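Local coordinates for putative uncharacterized protein PH1780 (Pyrococcus horikoshii, PDB 2YZQ) that is of unknown function but carries four CBS-domain sequence repeats and binds S-adenosylmethionine, which suggests a role in sensing that ligand, at residues M1-I6 and G105-G110; M7-V12 and V73-T78. All blocks are in the same frame, centred on the assembly; numbering follows the deposited sequence.

In the fold
From the N terminus, the short helix 3-6 comes first and packs on strand 103-108; interaction 1 thereby closes a loop of 98 residues between its segments. Immediately after the helix, residues 7-12 meet residues 73-78, and interaction 2 closes a smaller loop of 60 residues nested inside the first. Both reach the same four-stranded sheet, in which 8-9 and 72-74 are the outermost strands and 103-108 lies next to 8-9. The beginning of the chain is thus tied to both sides of that sheet's strand order. The contacts also touch each other, for Lys-4 N probably donates a hydrogen bond to Glu-75 O.

Interaction 1 of 2, residues M1-I6 and G105-G110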
loop_
_atom_site.group_PDB
_atom_site.type_symbol
_atom_site.label_atom_id
_atom_site.label_comp_id
_atom_site.label_asym_id
_atom_site.label_seq_id
_atom_site.Cartn_x
_atom_site.Cartn_y
_atom_site.Cartn_z
ATOM N N MET A 1 -4.581 -5.452 19.496
ATOM C CA MET A 1 -4.748 -6.509 18.504
ATOM C C MET A 1 -3.402 -7.122 18.129
ATOM O O MET A 1 -2.255 -6.644 18.055
ATOM C CB MET A 1 -5.434 -5.959 17.252
ATOM C CG MET A 1 -5.586 -6.974 16.132
ATOM S SD MET A 1 -7.033 -8.030 16.341
ATOM C CE MET A 1 -8.038 -7.018 17.423
ATOM N N ARG A 2 -3.577 -8.436 17.963
ATOM C CA ARG A 2 -2.458 -9.333 17.619
ATOM C C ARG A 2 -2.449 -9.706 16.148
ATOM O O ARG A 2 -3.505 -9.734 15.486
ATOM C CB ARG A 2 -2.420 -10.590 18.496
ATOM C CG ARG A 2 -2.061 -10.273 19.946
ATOM C CD ARG A 2 -1.944 -11.526 20.778
ATOM N NE ARG A 2 -2.090 -11.225 22.200
ATOM C CZ ARG A 2 -1.086 -10.929 23.024
ATOM N NH1 ARG A 2 0.172 -10.900 22.588
ATOM N NH2 ARG A 2 -1.344 -10.673 24.303
ATOM N N VAL A 3 -1.167 -10.097 16.042
ATOM C CA VAL A 3 -0.989 -10.478 14.648
ATOM C C VAL A 3 -1.905 -11.621 14.208
ATOM O O VAL A 3 -2.481 -11.584 13.116
ATOM C CB VAL A 3 0.481 -10.878 14.391
ATOM C CG1 VAL A 3 0.622 -11.527 13.028
ATOM C CG2 VAL A 3 1.380 -9.640 14.492
ATOM N N LYS A 4 -2.041 -12.629 15.066
ATOM C CA LYS A 4 -2.856 -13.807 14.767
ATOM C C LYS A 4 -4.269 -13.500 14.279
ATOM O O LYS A 4 -4.833 -14.245 13.478
ATOM C CB LYS A 4 -2.941 -14.703 16.008
ATOM C CG LYS A 4 -3.709 -14.077 17.162
ATOM C CD LYS A 4 -3.390 -14.750 18.491
ATOM C CE LYS A 4 -3.835 -16.202 18.515
ATOM N NZ LYS A 4 -3.455 -16.858 19.797
ATOM N N THR A 5 -4.833 -12.395 14.751
ATOM C CA THR A 5 -6.192 -12.020 14.384
ATOM C C THR A 5 -6.319 -11.377 13.009
ATOM O O THR A 5 -7.335 -11.531 12.334
ATOM C CB THR A 5 -6.775 -11.046 15.427
ATOM O OG1 THR A 5 -6.598 -11.595 16.741
ATOM C CG2 THR A 5 -8.257 -10.806 15.171
ATOM N N ILE A 6 -5.275 -10.679 12.587
ATOM C CA ILE A 6 -5.309 -9.966 11.317
ATOM C C ILE A 6 -4.605 -10.664 10.154
ATOM O O ILE A 6 -4.914 -10.403 8.991
ATOM C CB ILE A 6 -4.713 -8.547 11.513
ATOM C CG1 ILE A 6 -5.366 -7.880 12.731
ATOM C CG2 ILE A 6 -4.927 -7.691 10.270
ATOM C CD1 ILE A 6 -6.892 -7.804 12.667
ATOM N N GLY A 105 1.666 -17.811 8.640
ATOM C CA GLY A 105 0.758 -16.768 8.208
ATOM C C GLY A 105 1.501 -15.645 7.516
ATOM O O GLY A 105 2.729 -15.615 7.517
ATOM N N ILE A 106 0.743 -14.743 6.903
ATOM C CA ILE A 106 1.299 -13.582 6.223
ATOM C C ILE A 106 0.412 -12.402 6.598
ATOM O O ILE A 106 -0.815 -12.515 6.616
ATOM C CB ILE A 106 1.293 -13.751 4.687
ATOM C CG1 ILE A 106 2.260 -14.862 4.276
ATOM C CG2 ILE A 106 1.686 -12.430 4.014
ATOM C CD1 ILE A 106 3.705 -14.615 4.683
ATOM N N LEU A 107 1.035 -11.276 6.920
ATOM C CA LEU A 107 0.289 -10.083 7.299
ATOM C C LEU A 107 0.730 -8.927 6.418
ATOM O O LEU A 107 1.905 -8.574 6.397
ATOM C CB LEU A 107 0.557 -9.737 8.760
ATOM C CG LEU A 107 -0.063 -8.436 9.275
ATOM C CD1 LEU A 107 -1.581 -8.575 9.333
ATOM C CD2 LEU A 107 0.496 -8.116 10.650
ATOM N N THR A 108 -0.215 -8.344 5.691
ATOM C CA THR A 108 0.103 -7.228 4.807
ATOM C C THR A 108 -0.487 -5.923 5.312
ATOM O O THR A 108 -1.303 -5.906 6.227
ATOM C CB THR A 108 -0.455 -7.447 3.391
ATOM O OG1 THR A 108 -1.884 -7.337 3.418
ATOM C CG2 THR A 108 -0.069 -8.820 2.875
ATOM N N VAL A 109 -0.057 -4.824 4.703
ATOM C CA VAL A 109 -0.581 -3.517 5.063
ATOM C C VAL A 109 -2.072 -3.543 4.743
ATOM O O VAL A 109 -2.887 -3.024 5.503
ATOM C CB VAL A 109 0.093 -2.398 4.244
ATOM C CG1 VAL A 109 -0.635 -1.082 4.471
ATOM C CG2 VAL A 109 1.549 -2.266 4.654
ATOM N N GLY A 110 -2.411 -4.166 3.618
ATOM C CA GLY A 110 -3.801 -4.269 3.209
ATOM C C GLY A 110 -4.644 -4.954 4.271
ATOM O O GLY A 110 -5.758 -4.518 4.565
#
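This is a small, buried apolar contact in which Leu-107, on strand 103-108, meets the inward-facing residues of the N-terminal helix 3-6. Leu-107 carries its half of the contact with the two methyls of its fork. CD1 comes to 3.6 Å from Ile-6 CG2, while CD2 reaches the other end of the short helix and lies 4.2 Å from Val-3 CG1, a looser touch. The leucine stem leaves the strand toward the helix, and with CG placed opposite the backbone N (chi1 175°) the fork spans the gap between the two helical residues. Ile-6 turns its branch methyl CG2 to the leucine, whereas its longer arm leads away from the strand; the side chain also touches Leu-79 and Tyr-116.

No hydrogen bond joins the two segments directly; the direct contact is apolar. Three residues apart, Val-3 and Ile-6 come to the same side of the single helical turn, which holds the backbone hydrogen bonds Thr-5 N to Arg-2 O at 3.1 Å and Ile-6 N to Val-3 O at 3.0 Å. Around them, Ala-82 of helix 79-89 and Ile-112 of helix 109-117 also touch Leu-107, and Val-96 touches Val-3. Such packing is consistent with a tandem CBS pair, in which the N-terminal segment of the first motif reaches over to the sheet that carries strands of the second.

Interaction 2 of 2, residues M7-V12 and V73-T78; sequences MTQNPV and VKENDT
Met-7 and Glu-75 make the main touch here, bridging the chain beside the two outermost strands, 8-9 and 72-74, of the mixed four-stranded sheet of a CBS-type fold. The terminal methyl of the methionine, CE, lies 3.7 Å from Glu-75 OE2, and its sulfur SD is 4.1 Å from Glu-75 CB. The thioether therefore lies against the stem and one carboxylate oxygen of the glutamate, the two chains passing at a slant. Both bonds from backbone to side chain point across the gap. In each residue CG stands between the backbone N and the carbonyl carbon (chi1 67° in Met-7, 73° in Glu-75), and each chain then runs on extended.

Gln-9, which is solvent-exposed, adds a marginal approach. Its OE1 comes to 4.3 Å from Glu-75 OE2, and no hydrogen bond links the two segments. Val-96, on strand 93-97, touches both Met-7 and Glu-75 and so is a shared apolar neighbour.

In the next shell, backbone hydrogen bonds tie Thr-8 and Asn-10 to Ile-106 and Val-104 of strand 103-108, Val-73 to Val-95 and Val-97, and Glu-75 to Lys-4 of helix 3-6. Glu-75 itself occupies the second position of a type I beta turn from Lys-74 to Asp-77, closed by Asp-77 N to Lys-74 O at 3.0 Å. The Asp-77 side chain returns to the same residue: Lys-74 N donates to OD2 of Asp-77 at 2.8 Å, nearly straight at 173°, meeting that oxygen from above the carboxylate plane.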
loop_
_atom_site.group_PDB
_atom_site.type_symbol
_atom_site.label_atom_id
_atom_site.label_comp_id
_atom_site.label_asym_id
_atom_site.label_seq_id
_atom_site.Cartn_x
_atom_site.Cartn_y
_atom_site.Cartn_z
ATOM N N MET A 7 -3.677 -11.567 10.457
ATOM C CA MET A 7 -2.936 -12.264 9.408
ATOM C C MET A 7 -3.793 -13.247 8.622
ATOM O O MET A 7 -4.885 -13.618 9.050
ATOM C CB MET A 7 -1.767 -13.040 10.016
ATOM C CG MET A 7 -2.221 -14.199 10.901
ATOM S SD MET A 7 -0.852 -15.103 11.630
ATOM C CE MET A 7 -1.616 -16.717 11.924
ATOM N N THR A 8 -3.290 -13.653 7.460
ATOM C CA THR A 8 -3.958 -14.654 6.636
ATOM C C THR A 8 -3.188 -15.923 6.985
ATOM O O THR A 8 -1.971 -15.974 6.820
ATOM C CB THR A 8 -3.795 -14.372 5.129
ATOM O OG1 THR A 8 -4.552 -13.211 4.771
ATOM C CG2 THR A 8 -4.284 -15.560 4.308
ATOM N N GLN A 9 -3.881 -16.944 7.477
ATOM C CA GLN A 9 -3.190 -18.168 7.863
ATOM C C GLN A 9 -2.853 -19.115 6.718
ATOM O O GLN A 9 -3.431 -19.039 5.639
ATOM C CB GLN A 9 -4.010 -18.933 8.900
ATOM C CG GLN A 9 -4.520 -18.078 10.038
ATOM C CD GLN A 9 -4.759 -18.880 11.292
ATOM O OE1 GLN A 9 -3.872 -19.010 12.137
ATOM N NE2 GLN A 9 -5.955 -19.445 11.415
ATOM N N ASN A 10 -1.891 -19.995 6.983
ATOM C CA ASN A 10 -1.456 -21.022 6.046
ATOM C C ASN A 10 -1.162 -20.532 4.634
ATOM O O ASN A 10 -1.801 -20.950 3.671
ATOM C CB ASN A 10 -2.510 -22.127 6.001
ATOM C CG ASN A 10 -2.856 -22.646 7.381
ATOM O OD1 ASN A 10 -2.014 -23.226 8.066
ATOM N ND2 ASN A 10 -4.099 -22.432 7.802
ATOM N N PRO A 11 -0.175 -19.643 4.492
ATOM C CA PRO A 11 0.170 -19.125 3.169
ATOM C C PRO A 11 0.818 -20.188 2.295
ATOM O O PRO A 11 1.530 -21.066 2.790
ATOM C CB PRO A 11 1.137 -17.994 3.491
ATOM C CG PRO A 11 1.856 -18.528 4.688
ATOM C CD PRO A 11 0.711 -19.073 5.523
ATOM N N VAL A 12 0.559 -20.118 0.996
ATOM C CA VAL A 12 1.167 -21.057 0.073
ATOM C C VAL A 12 2.625 -20.627 -0.012
ATOM O O VAL A 12 2.924 -19.441 -0.156
ATOM C CB VAL A 12 0.509 -20.989 -1.322
ATOM C CG1 VAL A 12 -0.849 -21.671 -1.286
ATOM C CG2 VAL A 12 0.348 -19.543 -1.751
ATOM N N VAL A 73 7.523 -11.957 12.343
ATOM C CA VAL A 73 6.951 -11.836 13.678
ATOM C C VAL A 73 6.289 -13.162 14.018
ATOM O O VAL A 73 6.214 -14.057 13.174
ATOM C CB VAL A 73 5.864 -10.737 13.746
ATOM C CG1 VAL A 73 6.465 -9.381 13.411
ATOM C CG2 VAL A 73 4.727 -11.068 12.783
ATOM N N LYS A 74 5.829 -13.281 15.257
ATOM C CA LYS A 74 5.126 -14.475 15.712
ATOM C C LYS A 74 3.655 -14.082 15.807
ATOM O O LYS A 74 3.341 -12.903 15.977
ATOM C CB LYS A 74 5.662 -14.926 17.069
ATOM C CG LYS A 74 7.078 -15.482 17.000
ATOM C CD LYS A 74 7.537 -16.029 18.338
ATOM C CE LYS A 74 8.895 -16.701 18.210
ATOM N NZ LYS A 74 9.913 -15.780 17.629
ATOM N N GLU A 75 2.751 -15.055 15.701
ATOM C CA GLU A 75 1.325 -14.739 15.734
ATOM C C GLU A 75 0.835 -14.068 17.010
ATOM O O GLU A 75 -0.171 -13.365 16.985
ATOM C CB GLU A 75 0.474 -15.991 15.457
ATOM C CG GLU A 75 0.414 -17.005 16.589
ATOM C CD GLU A 75 -0.708 -18.015 16.405
ATOM O OE1 GLU A 75 -0.764 -18.999 17.176
ATOM O OE2 GLU A 75 -1.542 -17.825 15.496
ATOM N N ASN A 76 1.541 -14.258 18.120
ATOM C CA ASN A 76 1.104 -13.643 19.365
ATOM C C ASN A 76 1.728 -12.277 19.618
ATOM O O ASN A 76 1.541 -11.684 20.683
ATOM C CB ASN A 76 1.356 -14.587 20.545
ATOM C CG ASN A 76 0.462 -15.815 20.500
ATOM O OD1 ASN A 76 -0.759 -15.704 20.387
ATOM N ND2 ASN A 76 1.068 -16.995 20.589
ATOM N N ASP A 77 2.474 -11.778 18.637
ATOM C CA ASP A 77 3.067 -10.455 18.763
ATOM C C ASP A 77 1.961 -9.429 18.534
ATOM O O ASP A 77 0.912 -9.740 17.963
ATOM C CB ASP A 77 4.184 -10.245 17.733
ATOM C CG ASP A 77 5.469 -10.957 18.111
ATOM O OD1 ASP A 77 5.726 -11.116 19.323
ATOM O OD2 ASP A 77 6.233 -11.340 17.201
ATOM N N THR A 78 2.189 -8.203 18.985
ATOM C CA THR A 78 1.197 -7.152 18.813
ATOM C C THR A 78 1.249 -6.611 17.391
ATOM O O THR A 78 2.255 -6.763 16.698
ATOM C CB THR A 78 1.463 -5.979 19.763
ATOM O OG1 THR A 78 2.754 -5.428 19.475
ATOM C CG2 THR A 78 1.421 -6.445 21.213
#